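Local atomic coordinates of tRNA dimethylallyltransferase (Staphylococcus epidermidis ATCC 12228, PDB entry 3D3Q), a protein that probably transfers a dimethylallyl group from dimethylallyl diphosphate to the adenine at position 37 of tRNAs that read codons beginning with uridine. Residues Ala28-Gly33 / Met303-Thr308; Thr198-Ile203 / Asn286-His291; Ile203-Glu208 / Leu293-Met298; Lys216-Met221 / Glu267-His272. One frame throughout, in Å; residues are numbered along the deposited sequence.

Contact 1. Residues Ala28-Gly33 / Met303-Thr308; sequences AKKFNG and MLDEIT
K30 and T308 form the one polar bond between 28-33 and 303-308: K30 NZ donates to T308 OG1 over 3.2 Å. The lysine leaves its helix with CG trans to the backbone N (chi1 -167°) and stays extended to the amine; lysine and threonine side chains cross at about a right angle. A weaker electrostatic term comes from D305, whose OD1 stands 4.0 Å from K30 NZ, too far for a salt bridge but consistent with a mild attraction. F31, the first residue to leave helical geometry after helix 20-30, makes an edge contact with the same hydroxyl, its CZ 3.6 Å from T308 OG1 and that oxygen near the ring plane. Purely apolar contact is looser: L304 CD1 approaches K30 CD at 4.4 Å, while the same leucine also packs on E26 and V27 of helix 20-30. In the fold, this joins the C-terminal end of the helix that follows the P-loop to the last helix, 300-314. The chemistry is that of a surface seam: lysine amine and F31 ring edge meet at the T308 hydroxyl, the D305 carboxylate stands near the amine alone, and buried L304 lies alongside the lysine stem.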
loop_
_atom_site.group_PDB
_atom_site.type_symbol
_atom_site.label_atom_id
_atom_site.label_comp_id
_atom_site.label_asym_id
_atom_site.label_seq_id
_atom_site.Cartn_x
_atom_site.Cartn_y
_atom_site.Cartn_z
ATOM N N ALA A 28 -4.319 16.727 3.714
ATOM C CA ALA A 28 -3.289 17.734 3.619
ATOM C C ALA A 28 -3.894 19.124 3.679
ATOM O O ALA A 28 -3.284 20.058 4.206
ATOM C CB ALA A 28 -2.517 17.563 2.336
ATOM N N LYS A 29 -5.098 19.272 3.140
ATOM C CA LYS A 29 -5.759 20.568 3.154
ATOM C C LYS A 29 -6.435 20.877 4.478
ATOM O O LYS A 29 -6.623 22.040 4.799
ATOM C CB LYS A 29 -6.798 20.661 2.036
ATOM C CG LYS A 29 -6.215 20.797 0.641
ATOM C CD LYS A 29 -7.254 21.364 -0.334
ATOM C CE LYS A 29 -8.521 20.491 -0.418
ATOM N NZ LYS A 29 -9.573 21.063 -1.320
ATOM N N LYS A 30 -6.805 19.857 5.243
ATOM C CA LYS A 30 -7.465 20.110 6.512
ATOM C C LYS A 30 -6.455 20.245 7.653
ATOM O O LYS A 30 -6.789 20.776 8.708
ATOM C CB LYS A 30 -8.478 18.996 6.816
ATOM C CG LYS A 30 -9.454 19.290 7.951
ATOM C CD LYS A 30 -10.391 18.111 8.170
ATOM C CE LYS A 30 -11.515 18.442 9.146
ATOM N NZ LYS A 30 -12.523 17.335 9.211
ATOM N N PHE A 31 -5.222 19.783 7.439
ATOM C CA PHE A 31 -4.173 19.860 8.460
ATOM C C PHE A 31 -2.893 20.413 7.875
ATOM O O PHE A 31 -1.800 20.013 8.274
ATOM C CB PHE A 31 -3.908 18.481 9.041
ATOM C CG PHE A 31 -5.109 17.870 9.670
ATOM C CD1 PHE A 31 -5.458 18.187 10.977
ATOM C CD2 PHE A 31 -5.937 17.029 8.938
ATOM C CE1 PHE A 31 -6.626 17.672 11.549
ATOM C CE2 PHE A 31 -7.107 16.508 9.494
ATOM C CZ PHE A 31 -7.455 16.828 10.803
ATOM N N ASN A 32 -3.049 21.352 6.942
ATOM C CA ASN A 32 -1.941 21.999 6.223
ATOM C C ASN A 32 -0.659 21.176 6.274
ATOM O O ASN A 32 0.326 21.541 6.923
ATOM C CB ASN A 32 -1.689 23.429 6.747
ATOM C CG ASN A 32 -1.016 23.444 8.111
ATOM O OD1 ASN A 32 -1.416 22.705 9.017
ATOM N ND2 ASN A 32 -0.004 24.295 8.272
ATOM N N GLY A 33 -0.698 20.042 5.586
ATOM C CA GLY A 33 0.455 19.173 5.533
ATOM C C GLY A 33 0.994 19.118 4.117
ATOM O O GLY A 33 0.539 19.848 3.239
HETATM N N MSE A 303 -14.257 9.137 4.814
HETATM C CA MSE A 303 -12.947 8.674 5.218
HETATM C C MSE A 303 -12.214 9.816 5.910
HETATM O O MSE A 303 -11.620 9.618 6.960
HETATM C CB MSE A 303 -12.147 8.213 4.007
HETATM C CG MSE A 303 -12.775 7.067 3.239
HETATM SE SE MSE A 303 -11.545 6.309 1.904
HETATM C CE MSE A 303 -12.468 6.830 0.273
ATOM N N LEU A 304 -12.272 11.011 5.325
ATOM C CA LEU A 304 -11.607 12.173 5.900
ATOM C C LEU A 304 -12.083 12.428 7.317
ATOM O O LEU A 304 -11.391 13.071 8.095
ATOM C CB LEU A 304 -11.841 13.420 5.042
ATOM C CG LEU A 304 -11.223 14.746 5.501
ATOM C CD1 LEU A 304 -9.723 14.625 5.614
ATOM C CD2 LEU A 304 -11.581 15.829 4.509
ATOM N N ASP A 305 -13.260 11.927 7.663
ATOM C CA ASP A 305 -13.768 12.121 9.011
ATOM C C ASP A 305 -13.258 11.058 9.939
ATOM O O ASP A 305 -13.056 11.313 11.120
ATOM C CB ASP A 305 -15.288 12.127 9.028
ATOM C CG ASP A 305 -15.848 13.423 8.508
ATOM O OD1 ASP A 305 -15.363 14.491 8.966
ATOM O OD2 ASP A 305 -16.769 13.387 7.657
ATOM N N GLU A 306 -13.073 9.858 9.409
ATOM C CA GLU A 306 -12.556 8.758 10.205
ATOM C C GLU A 306 -11.157 9.138 10.663
ATOM O O GLU A 306 -10.783 8.909 11.814
ATOM C CB GLU A 306 -12.493 7.490 9.366
ATOM C CG GLU A 306 -13.556 6.468 9.715
ATOM C CD GLU A 306 -13.316 5.833 11.060
ATOM O OE1 GLU A 306 -12.210 5.267 11.247
ATOM O OE2 GLU A 306 -14.228 5.900 11.919
ATOM N N ILE A 307 -10.394 9.727 9.747
ATOM C CA ILE A 307 -9.028 10.154 10.016
ATOM C C ILE A 307 -9.009 11.368 10.934
ATOM O O ILE A 307 -8.113 11.517 11.760
ATOM C CB ILE A 307 -8.287 10.509 8.693
ATOM C CG1 ILE A 307 -8.117 9.254 7.845
ATOM C CG2 ILE A 307 -6.917 11.105 8.985
ATOM C CD1 ILE A 307 -7.479 9.509 6.515
ATOM N N THR A 308 -10.008 12.231 10.793
ATOM C CA THR A 308 -10.075 13.438 11.599
ATOM C C THR A 308 -10.336 13.075 13.056
ATOM O O THR A 308 -9.881 13.757 13.967
ATOM C CB THR A 308 -11.160 14.399 11.042
ATOM O OG1 THR A 308 -10.801 15.752 11.347
ATOM C CG2 THR A 308 -12.517 14.089 11.633
#

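Contact 2. Residues Thr198-Ile203 / Asn286-His291; sequences TLLIGI and NKMNVH
H291 and L200 begin the pairing of 198-203 with 286-291: H291 N gives its hydrogen to L200 O at 2.9 Å, almost straight at 172°. The return bond, G202 N to H291 O at 3.2 Å, is less regular, since the donor sits 57° out of the carbonyl plane. Both backbone polar atoms of H291 are thus spent on residues flanking I201, the parallel pattern for the I201-H291 pair. I201 CA also faces H291 O in a CA-H...O contact of 3.4 Å. The backbone of I201 bonds on its other side to V11 and V13, and G202 O probably accepts from L293 N. These bonds seat strand 291-294 as the outermost strand of the parallel sheet, beside 197-204, which in turn borders 8-13, the strand leading into the P-loop of this NTPase-type core. Before H291 the chain is irregular and takes its polar partners outside the sheet: K287 O accepts from Q190 NE2, and N286 OD1 has a weak bond from K178. T198 O, at the start of the neighbouring strand, accepts a hydrogen bond from R314 NH2. Apolar groups fill the space beside the paired backbones. L200 CD2 touches both M288 CE and V290 CG2 at 3.5 Å; M288, a selenomethionine, reaches it because its chain folds at chi2 and chi3 and crosses the leucine at about a right angle. V290 CG1 leans over the I201-G202 peptide, 3.4 Å from I201 C.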
loop_
_atom_site.group_PDB
_atom_site.type_symbol
_atom_site.label_atom_id
_atom_site.label_comp_id
_atom_site.label_asym_id
_atom_site.label_seq_id
_atom_site.Cartn_x
_atom_site.Cartn_y
_atom_site.Cartn_z
ATOM N N THR A 198 3.326 6.771 13.830
ATOM C CA THR A 198 2.499 6.526 12.644
ATOM C C THR A 198 0.996 6.335 12.805
ATOM O O THR A 198 0.519 5.778 13.786
ATOM C CB THR A 198 3.040 5.304 11.840
ATOM O OG1 THR A 198 2.655 4.090 12.497
ATOM C CG2 THR A 198 4.569 5.355 11.738
ATOM N N LEU A 199 0.265 6.828 11.814
ATOM C CA LEU A 199 -1.180 6.695 11.763
ATOM C C LEU A 199 -1.420 5.999 10.424
ATOM O O LEU A 199 -1.862 6.608 9.457
ATOM C CB LEU A 199 -1.855 8.069 11.797
ATOM C CG LEU A 199 -3.377 8.130 11.606
ATOM C CD1 LEU A 199 -4.088 6.953 12.265
ATOM C CD2 LEU A 199 -3.855 9.442 12.178
ATOM N N LEU A 200 -1.089 4.715 10.384
ATOM C CA LEU A 200 -1.200 3.919 9.178
ATOM C C LEU A 200 -2.626 3.542 8.813
ATOM O O LEU A 200 -3.272 2.768 9.515
ATOM C CB LEU A 200 -0.350 2.665 9.338
ATOM C CG LEU A 200 -0.129 1.776 8.127
ATOM C CD1 LEU A 200 0.684 2.505 7.061
ATOM C CD2 LEU A 200 0.606 0.522 8.579
ATOM N N ILE A 201 -3.112 4.093 7.705
ATOM C CA ILE A 201 -4.467 3.798 7.255
ATOM C C ILE A 201 -4.449 3.246 5.814
ATOM O O ILE A 201 -3.644 3.660 4.975
ATOM C CB ILE A 201 -5.407 5.063 7.371
ATOM C CG1 ILE A 201 -5.232 5.986 6.189
ATOM C CG2 ILE A 201 -5.073 5.876 8.603
ATOM C CD1 ILE A 201 -6.265 5.773 5.154
ATOM N N GLY A 202 -5.331 2.288 5.550
ATOM C CA GLY A 202 -5.411 1.683 4.235
ATOM C C GLY A 202 -6.838 1.612 3.727
ATOM O O GLY A 202 -7.771 1.456 4.511
ATOM N N ILE A 203 -7.007 1.746 2.415
ATOM C CA ILE A 203 -8.326 1.682 1.799
ATOM C C ILE A 203 -8.529 0.280 1.256
ATOM O O ILE A 203 -7.794 -0.173 0.381
ATOM C CB ILE A 203 -8.451 2.673 0.649
ATOM C CG1 ILE A 203 -8.100 4.080 1.127
ATOM C CG2 ILE A 203 -9.862 2.646 0.117
ATOM C CD1 ILE A 203 -8.106 5.102 0.012
ATOM N N ASN A 286 -1.054 -8.988 6.471
ATOM C CA ASN A 286 -0.307 -10.004 7.187
ATOM C C ASN A 286 1.052 -9.533 7.693
ATOM O O ASN A 286 1.897 -10.348 8.050
ATOM C CB ASN A 286 -0.101 -11.215 6.276
ATOM C CG ASN A 286 -1.398 -11.834 5.823
ATOM O OD1 ASN A 286 -1.420 -12.664 4.905
ATOM N ND2 ASN A 286 -2.495 -11.441 6.465
ATOM N N LYS A 287 1.282 -8.230 7.727
ATOM C CA LYS A 287 2.579 -7.742 8.165
ATOM C C LYS A 287 2.454 -6.434 8.904
ATOM O O LYS A 287 3.234 -6.134 9.809
ATOM C CB LYS A 287 3.499 -7.519 6.961
ATOM C CG LYS A 287 3.726 -8.717 6.064
ATOM C CD LYS A 287 4.683 -9.699 6.697
ATOM C CE LYS A 287 5.160 -10.737 5.682
ATOM N NZ LYS A 287 5.860 -10.125 4.509
HETATM N N MSE A 288 1.470 -5.645 8.503
HETATM C CA MSE A 288 1.256 -4.339 9.106
HETATM C C MSE A 288 -0.024 -4.301 9.885
HETATM O O MSE A 288 -0.941 -5.093 9.668
HETATM C CB MSE A 288 1.161 -3.261 8.032
HETATM C CG MSE A 288 2.205 -3.331 6.946
HETATM SE SE MSE A 288 3.872 -2.590 7.476
HETATM C CE MSE A 288 3.482 -0.725 7.125
ATOM N N ASN A 289 -0.079 -3.349 10.793
ATOM C CA ASN A 289 -1.261 -3.164 11.584
ATOM C C ASN A 289 -1.862 -1.889 11.019
ATOM O O ASN A 289 -1.600 -0.794 11.506
ATOM C CB ASN A 289 -0.895 -2.979 13.053
ATOM C CG ASN A 289 -2.113 -2.893 13.932
ATOM O OD1 ASN A 289 -2.925 -3.825 13.974
ATOM N ND2 ASN A 289 -2.264 -1.773 14.636
ATOM N N VAL A 290 -2.643 -2.046 9.962
ATOM C CA VAL A 290 -3.277 -0.922 9.299
ATOM C C VAL A 290 -4.727 -0.726 9.734
ATOM O O VAL A 290 -5.448 -1.696 9.979
ATOM C CB VAL A 290 -3.295 -1.120 7.770
ATOM C CG1 VAL A 290 -3.742 0.152 7.089
ATOM C CG2 VAL A 290 -1.933 -1.556 7.287
ATOM N N HIS A 291 -5.148 0.538 9.817
ATOM C CA HIS A 291 -6.528 0.900 10.174
ATOM C C HIS A 291 -7.232 1.005 8.819
ATOM O O HIS A 291 -7.218 2.046 8.174
ATOM C CB HIS A 291 -6.557 2.248 10.910
ATOM C CG HIS A 291 -7.902 2.613 11.466
ATOM N ND1 HIS A 291 -8.984 2.911 10.666
ATOM C CD2 HIS A 291 -8.324 2.764 12.743
ATOM C CE1 HIS A 291 -10.017 3.235 11.425
ATOM N NE2 HIS A 291 -9.642 3.153 12.689
#

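Contact 3. Residues Ile203-Glu208 / Leu293-Met298; sequences IEMSRE and LNKERM
K295 lies against I203, E204 and M205 in turn, and its side chain records how 293-298 runs beside 203-208. Its CB packs 3.5 Å from I203 CG2 and lies near the carbonyl oxygen of E204. CG, placed trans to the backbone N (chi1 -173°), is still within 4.1 Å of I203 CG2. CD comes 4.1 Å from SE of the selenomethionine M205, the two chains running side by side in the same direction. Beyond CD the lysine bends once more, so that CE and NZ turn off M205 and meet nothing of 203-208; R213 of helix 207-224 also touches the side chain. Next to this run are two parallel bridges, I203 with L293 and E204 with N294, at the edge of the P-loop-type sheet. E204 uses both backbone polar atoms here: its N donates to L293 O at 2.9 Å, and its O accepts from K295 N at 2.9 Å. Its carboxylate turns to another partner, K285, in a salt bridge, while I203 packs on S18 of the predicted ATP-binding P-loop. Past the strand, S206 is the N-cap of helix 207-224, its OG accepting from T209 N. The carboxylate of E296 approaches S206 N and OG and bonds to the T209 hydroxyl as well; the exact place of E296 OE1 is uncertain, and its backbone bond from S206 N is weak.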
loop_
_atom_site.group_PDB
_atom_site.type_symbol
_atom_site.label_atom_id
_atom_site.label_comp_id
_atom_site.label_asym_id
_atom_site.label_seq_id
_atom_site.Cartn_x
_atom_site.Cartn_y
_atom_site.Cartn_z
ATOM N N ILE A 203 -7.007 1.746 2.415
ATOM C CA ILE A 203 -8.326 1.682 1.799
ATOM C C ILE A 203 -8.529 0.280 1.256
ATOM O O ILE A 203 -7.794 -0.173 0.381
ATOM C CB ILE A 203 -8.451 2.673 0.649
ATOM C CG1 ILE A 203 -8.100 4.080 1.127
ATOM C CG2 ILE A 203 -9.862 2.646 0.117
ATOM C CD1 ILE A 203 -8.106 5.102 0.012
ATOM N N GLU A 204 -9.538 -0.398 1.775
ATOM C CA GLU A 204 -9.814 -1.770 1.383
ATOM C C GLU A 204 -11.087 -1.915 0.547
ATOM O O GLU A 204 -11.858 -0.975 0.399
ATOM C CB GLU A 204 -9.942 -2.613 2.649
ATOM C CG GLU A 204 -10.081 -4.102 2.420
ATOM C CD GLU A 204 -10.745 -4.801 3.587
ATOM O OE1 GLU A 204 -11.927 -4.482 3.864
ATOM O OE2 GLU A 204 -10.082 -5.657 4.218
HETATM N N MSE A 205 -11.306 -3.109 0.011
HETATM C CA MSE A 205 -12.489 -3.374 -0.781
HETATM C C MSE A 205 -12.507 -4.850 -1.142
HETATM O O MSE A 205 -11.479 -5.518 -1.071
HETATM C CB MSE A 205 -12.481 -2.503 -2.032
HETATM C CG MSE A 205 -11.212 -2.643 -2.838
HETATM SE SE MSE A 205 -10.943 -1.184 -4.086
HETATM C CE MSE A 205 -12.280 -1.707 -5.387
ATOM N N SER A 206 -13.678 -5.359 -1.515
ATOM C CA SER A 206 -13.818 -6.767 -1.860
ATOM C C SER A 206 -13.050 -7.097 -3.122
ATOM O O SER A 206 -12.875 -6.242 -3.986
ATOM C CB SER A 206 -15.293 -7.130 -2.044
ATOM O OG SER A 206 -15.835 -6.595 -3.245
ATOM N N ARG A 207 -12.593 -8.341 -3.233
ATOM C CA ARG A 207 -11.834 -8.763 -4.403
ATOM C C ARG A 207 -12.667 -8.553 -5.659
ATOM O O ARG A 207 -12.127 -8.282 -6.732
ATOM C CB ARG A 207 -11.434 -10.246 -4.309
ATOM C CG ARG A 207 -10.105 -10.556 -5.017
ATOM C CD ARG A 207 -10.060 -11.883 -5.777
ATOM N NE ARG A 207 -10.331 -13.061 -5.013
ATOM C CZ ARG A 207 -10.991 -14.183 -5.311
ATOM N NH1 ARG A 207 -11.020 -15.065 -4.338
ATOM N NH2 ARG A 207 -11.619 -14.457 -6.455
ATOM N N GLU A 208 -13.983 -8.684 -5.524
ATOM C CA GLU A 208 -14.878 -8.505 -6.661
ATOM C C GLU A 208 -14.741 -7.085 -7.212
ATOM O O GLU A 208 -14.366 -6.893 -8.372
ATOM C CB GLU A 208 -16.342 -8.740 -6.257
ATOM C CG GLU A 208 -16.723 -10.158 -5.796
ATOM C CD GLU A 208 -16.546 -10.381 -4.290
ATOM O OE1 GLU A 208 -15.462 -10.857 -3.886
ATOM O OE2 GLU A 208 -17.487 -10.068 -3.514
ATOM N N LEU A 293 -10.052 1.277 5.935
ATOM C CA LEU A 293 -11.288 2.007 5.656
ATOM C C LEU A 293 -11.891 1.269 4.486
ATOM O O LEU A 293 -11.282 1.215 3.422
ATOM C CB LEU A 293 -11.000 3.443 5.228
ATOM C CG LEU A 293 -10.261 4.243 6.286
ATOM C CD1 LEU A 293 -9.978 5.657 5.809
ATOM C CD2 LEU A 293 -11.109 4.244 7.547
ATOM N N ASN A 294 -13.080 0.706 4.672
ATOM C CA ASN A 294 -13.746 -0.048 3.604
ATOM C C ASN A 294 -14.348 0.904 2.551
ATOM O O ASN A 294 -15.376 1.516 2.774
ATOM C CB ASN A 294 -14.821 -0.950 4.231
ATOM C CG ASN A 294 -15.396 -1.960 3.251
ATOM O OD1 ASN A 294 -16.067 -2.909 3.664
ATOM N ND2 ASN A 294 -15.146 -1.759 1.951
ATOM N N LYS A 295 -13.686 1.019 1.408
ATOM C CA LYS A 295 -14.123 1.897 0.342
ATOM C C LYS A 295 -15.518 1.562 -0.177
ATOM O O LYS A 295 -16.183 2.404 -0.786
ATOM C CB LYS A 295 -13.138 1.831 -0.809
ATOM C CG LYS A 295 -13.389 2.815 -1.892
ATOM C CD LYS A 295 -13.058 2.225 -3.242
ATOM C CE LYS A 295 -12.281 3.214 -4.085
ATOM N NZ LYS A 295 -12.804 4.591 -3.958
ATOM N N GLU A 296 -15.976 0.341 0.062
ATOM C CA GLU A 296 -17.301 -0.070 -0.395
ATOM C C GLU A 296 -18.410 0.330 0.569
ATOM O O GLU A 296 -19.543 -0.139 0.449
ATOM C CB GLU A 296 -17.323 -1.587 -0.596
ATOM C CG GLU A 296 -16.529 -2.067 -1.789
ATOM C CD GLU A 296 -16.440 -3.580 -1.861
ATOM O OE1 GLU A 296 -15.943 -4.104 -2.883
ATOM O OE2 GLU A 296 -16.860 -4.249 -0.891
ATOM N N ARG A 297 -18.086 1.217 1.502
ATOM C CA ARG A 297 -19.037 1.646 2.518
ATOM C C ARG A 297 -18.794 3.089 2.965
ATOM O O ARG A 297 -19.619 3.699 3.640
ATOM C CB ARG A 297 -18.943 0.668 3.705
ATOM C CG ARG A 297 -19.671 1.064 4.965
ATOM C CD ARG A 297 -18.745 1.854 5.855
ATOM N NE ARG A 297 -19.162 1.825 7.219
ATOM C CZ ARG A 297 -19.347 2.780 8.125
ATOM N NH1 ARG A 297 -19.177 4.090 7.940
ATOM N NH2 ARG A 297 -19.716 2.324 9.309
HETATM N N MSE A 298 -17.661 3.635 2.564
HETATM C CA MSE A 298 -17.321 4.992 2.925
HETATM C C MSE A 298 -16.951 5.810 1.705
HETATM O O MSE A 298 -16.530 5.276 0.682
HETATM C CB MSE A 298 -16.152 5.004 3.890
HETATM C CG MSE A 298 -16.478 4.476 5.262
HETATM SE SE MSE A 298 -14.903 4.490 6.399
HETATM C CE MSE A 298 -14.632 2.554 6.545
#

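Contact 4. Residues Lys216-Met221 / Glu267-His272; sequences KRVDIM and EKLKQH
V218 points at helix 262-286 and wedges against L269 and K270, with each partner turned differently. Against L269 the two side chains slide past each other in opposite directions, V218 CG1 lying 3.7 Å from L269 CD2. Against K270 the valine runs at a slant to the aliphatic stem, and V218 CG1 rests 3.6 Å from K270 CG. That stem is fully extended from a CG trans to the carbonyl carbon (chi1 -59°), which carries the amine past the valine to D219. There K270 NZ makes a salt bridge to D219 OD1 at 2.7 Å, the side chains meeting at about a right angle. The amine takes the syn side of the oxygen and lies 19° out of the carboxylate plane. The selenomethionine M221 adds a looser touch, CE to L269 CD2 at 4.5 Å. This is plain helix-helix packing, an apolar seam of V218, L269 and M221 with an interhelical salt bridge on the solvent side, where D219 is exposed. The segment axes cross obliquely, 9.9 Å apart, with N-to-C directions at 132°. Helix 207-224 follows strand 197-204, and helix 262-286 leads toward edge strand 291-294; nearby, L226 of helix 226-235 packs on both M221 and L269.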
loop_
_atom_site.group_PDB
_atom_site.type_symbol
_atom_site.label_atom_id
_atom_site.label_comp_id
_atom_site.label_asym_id
_atom_site.label_seq_id
_atom_site.Cartn_x
_atom_site.Cartn_y
_atom_site.Cartn_z
ATOM N N LYS A 216 -11.135 -1.762 -15.267
ATOM C CA LYS A 216 -11.618 -0.492 -15.775
ATOM C C LYS A 216 -10.546 0.596 -15.814
ATOM O O LYS A 216 -10.608 1.492 -16.645
ATOM C CB LYS A 216 -12.820 -0.022 -14.958
ATOM C CG LYS A 216 -13.471 1.232 -15.511
ATOM C CD LYS A 216 -14.993 1.235 -15.329
ATOM C CE LYS A 216 -15.638 2.466 -15.981
ATOM N NZ LYS A 216 -17.122 2.425 -15.923
ATOM N N ARG A 217 -9.558 0.518 -14.932
ATOM C CA ARG A 217 -8.508 1.527 -14.922
ATOM C C ARG A 217 -7.512 1.271 -16.039
ATOM O O ARG A 217 -6.865 2.193 -16.538
ATOM C CB ARG A 217 -7.799 1.536 -13.576
ATOM C CG ARG A 217 -6.645 2.490 -13.484
ATOM C CD ARG A 217 -6.083 2.440 -12.083
ATOM N NE ARG A 217 -5.716 1.083 -11.640
ATOM C CZ ARG A 217 -4.599 0.445 -11.989
ATOM N NH1 ARG A 217 -4.359 -0.782 -11.529
ATOM N NH2 ARG A 217 -3.726 1.032 -12.800
ATOM N N VAL A 218 -7.390 0.011 -16.433
ATOM C CA VAL A 218 -6.475 -0.340 -17.502
ATOM C C VAL A 218 -7.102 0.151 -18.798
ATOM O O VAL A 218 -6.406 0.626 -19.688
ATOM C CB VAL A 218 -6.215 -1.880 -17.545
ATOM C CG1 VAL A 218 -5.316 -2.232 -18.715
ATOM C CG2 VAL A 218 -5.553 -2.333 -16.257
ATOM N N ASP A 219 -8.428 0.061 -18.897
ATOM C CA ASP A 219 -9.119 0.521 -20.102
ATOM C C ASP A 219 -8.917 2.014 -20.267
ATOM O O ASP A 219 -8.646 2.489 -21.365
ATOM C CB ASP A 219 -10.622 0.224 -20.042
ATOM C CG ASP A 219 -10.932 -1.261 -20.142
ATOM O OD1 ASP A 219 -10.086 -2.012 -20.688
ATOM O OD2 ASP A 219 -12.032 -1.679 -19.688
ATOM N N ILE A 220 -9.052 2.756 -19.173
ATOM C CA ILE A 220 -8.887 4.200 -19.228
ATOM C C ILE A 220 -7.472 4.594 -19.636
ATOM O O ILE A 220 -7.288 5.487 -20.459
ATOM C CB ILE A 220 -9.205 4.841 -17.879
ATOM C CG1 ILE A 220 -10.584 4.391 -17.398
ATOM C CG2 ILE A 220 -9.164 6.350 -18.010
ATOM C CD1 ILE A 220 -10.927 4.862 -16.001
HETATM N N MSE A 221 -6.475 3.932 -19.055
HETATM C CA MSE A 221 -5.085 4.238 -19.381
HETATM C C MSE A 221 -4.840 4.092 -20.880
HETATM O O MSE A 221 -4.225 4.962 -21.500
HETATM C CB MSE A 221 -4.117 3.319 -18.638
HETATM C CG MSE A 221 -4.229 3.327 -17.125
HETATM SE SE MSE A 221 -2.631 2.559 -16.291
HETATM C CE MSE A 221 -2.621 0.787 -17.092
ATOM N N GLU A 267 -4.668 -8.247 -22.210
ATOM C CA GLU A 267 -5.205 -9.306 -21.366
ATOM C C GLU A 267 -4.237 -9.602 -20.219
ATOM O O GLU A 267 -4.653 -9.809 -19.074
ATOM C CB GLU A 267 -5.412 -10.571 -22.180
ATOM C CG GLU A 267 -5.644 -11.765 -21.305
ATOM C CD GLU A 267 -6.925 -12.482 -21.623
ATOM O OE1 GLU A 267 -6.942 -13.232 -22.629
ATOM O OE2 GLU A 267 -7.919 -12.272 -20.885
ATOM N N LYS A 268 -2.941 -9.621 -20.539
ATOM C CA LYS A 268 -1.904 -9.878 -19.549
ATOM C C LYS A 268 -1.652 -8.664 -18.661
ATOM O O LYS A 268 -1.274 -8.804 -17.497
ATOM C CB LYS A 268 -0.608 -10.307 -20.242
ATOM C CG LYS A 268 -0.732 -11.644 -20.964
ATOM C CD LYS A 268 0.620 -12.198 -21.407
ATOM C CE LYS A 268 1.325 -11.260 -22.399
ATOM N NZ LYS A 268 2.627 -11.800 -22.921
ATOM N N LEU A 269 -1.864 -7.472 -19.212
ATOM C CA LEU A 269 -1.680 -6.239 -18.455
ATOM C C LEU A 269 -2.718 -6.121 -17.326
ATOM O O LEU A 269 -2.384 -5.731 -16.207
ATOM C CB LEU A 269 -1.770 -5.028 -19.395
ATOM C CG LEU A 269 -1.834 -3.622 -18.788
ATOM C CD1 LEU A 269 -0.670 -3.404 -17.854
ATOM C CD2 LEU A 269 -1.821 -2.589 -19.901
ATOM N N LYS A 270 -3.972 -6.460 -17.614
ATOM C CA LYS A 270 -5.022 -6.389 -16.598
ATOM C C LYS A 270 -4.832 -7.505 -15.577
ATOM O O LYS A 270 -5.242 -7.379 -14.425
ATOM C CB LYS A 270 -6.405 -6.525 -17.234
ATOM C CG LYS A 270 -6.736 -5.457 -18.279
ATOM C CD LYS A 270 -8.145 -5.648 -18.834
ATOM C CE LYS A 270 -8.459 -4.641 -19.912
ATOM N NZ LYS A 270 -9.893 -4.675 -20.255
ATOM N N GLN A 271 -4.220 -8.604 -16.007
ATOM C CA GLN A 271 -3.985 -9.710 -15.103
ATOM C C GLN A 271 -2.881 -9.326 -14.118
ATOM O O GLN A 271 -3.120 -9.272 -12.914
ATOM C CB GLN A 271 -3.595 -10.969 -15.879
ATOM C CG GLN A 271 -3.764 -12.239 -15.067
ATOM C CD GLN A 271 -2.952 -13.405 -15.594
ATOM O OE1 GLN A 271 -3.097 -14.531 -15.115
ATOM N NE2 GLN A 271 -2.087 -13.143 -16.573
ATOM N N HIS A 272 -1.676 -9.052 -14.620
ATOM C CA HIS A 272 -0.554 -8.652 -13.753
ATOM C C HIS A 272 -1.010 -7.560 -12.789
ATOM O O HIS A 272 -0.514 -7.468 -11.674
ATOM C CB HIS A 272 0.612 -8.082 -14.573
ATOM C CG HIS A 272 1.345 -9.092 -15.396
ATOM N ND1 HIS A 272 0.739 -9.834 -16.385
ATOM C CD2 HIS A 272 2.647 -9.455 -15.396
ATOM C CE1 HIS A 272 1.636 -10.612 -16.962
ATOM N NE2 HIS A 272 2.802 -10.401 -16.381
#

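Along the chain, contact 1 spans the widest interval and encloses the other three, while the segments of contacts 2 and 3 alternate and share I203. Those two, with centres 14 Å apart, are successive parts of one pairing between strands 197-204 and 291-294. Contact 1 meets both through helix 300-314, which follows strand 291-294: M303 and E306 pack on L293, and I307 on I201. Contact 4 stands apart, its centre 20 Å from that of contact 3 and 31 Å from contact 1's, yet its helices 207-224 and 262-286 are tied in sequence to the same two strands. The C-terminal strand and helix complete the P-loop-type core, predicted to bind ATP, from which the helical pair extends.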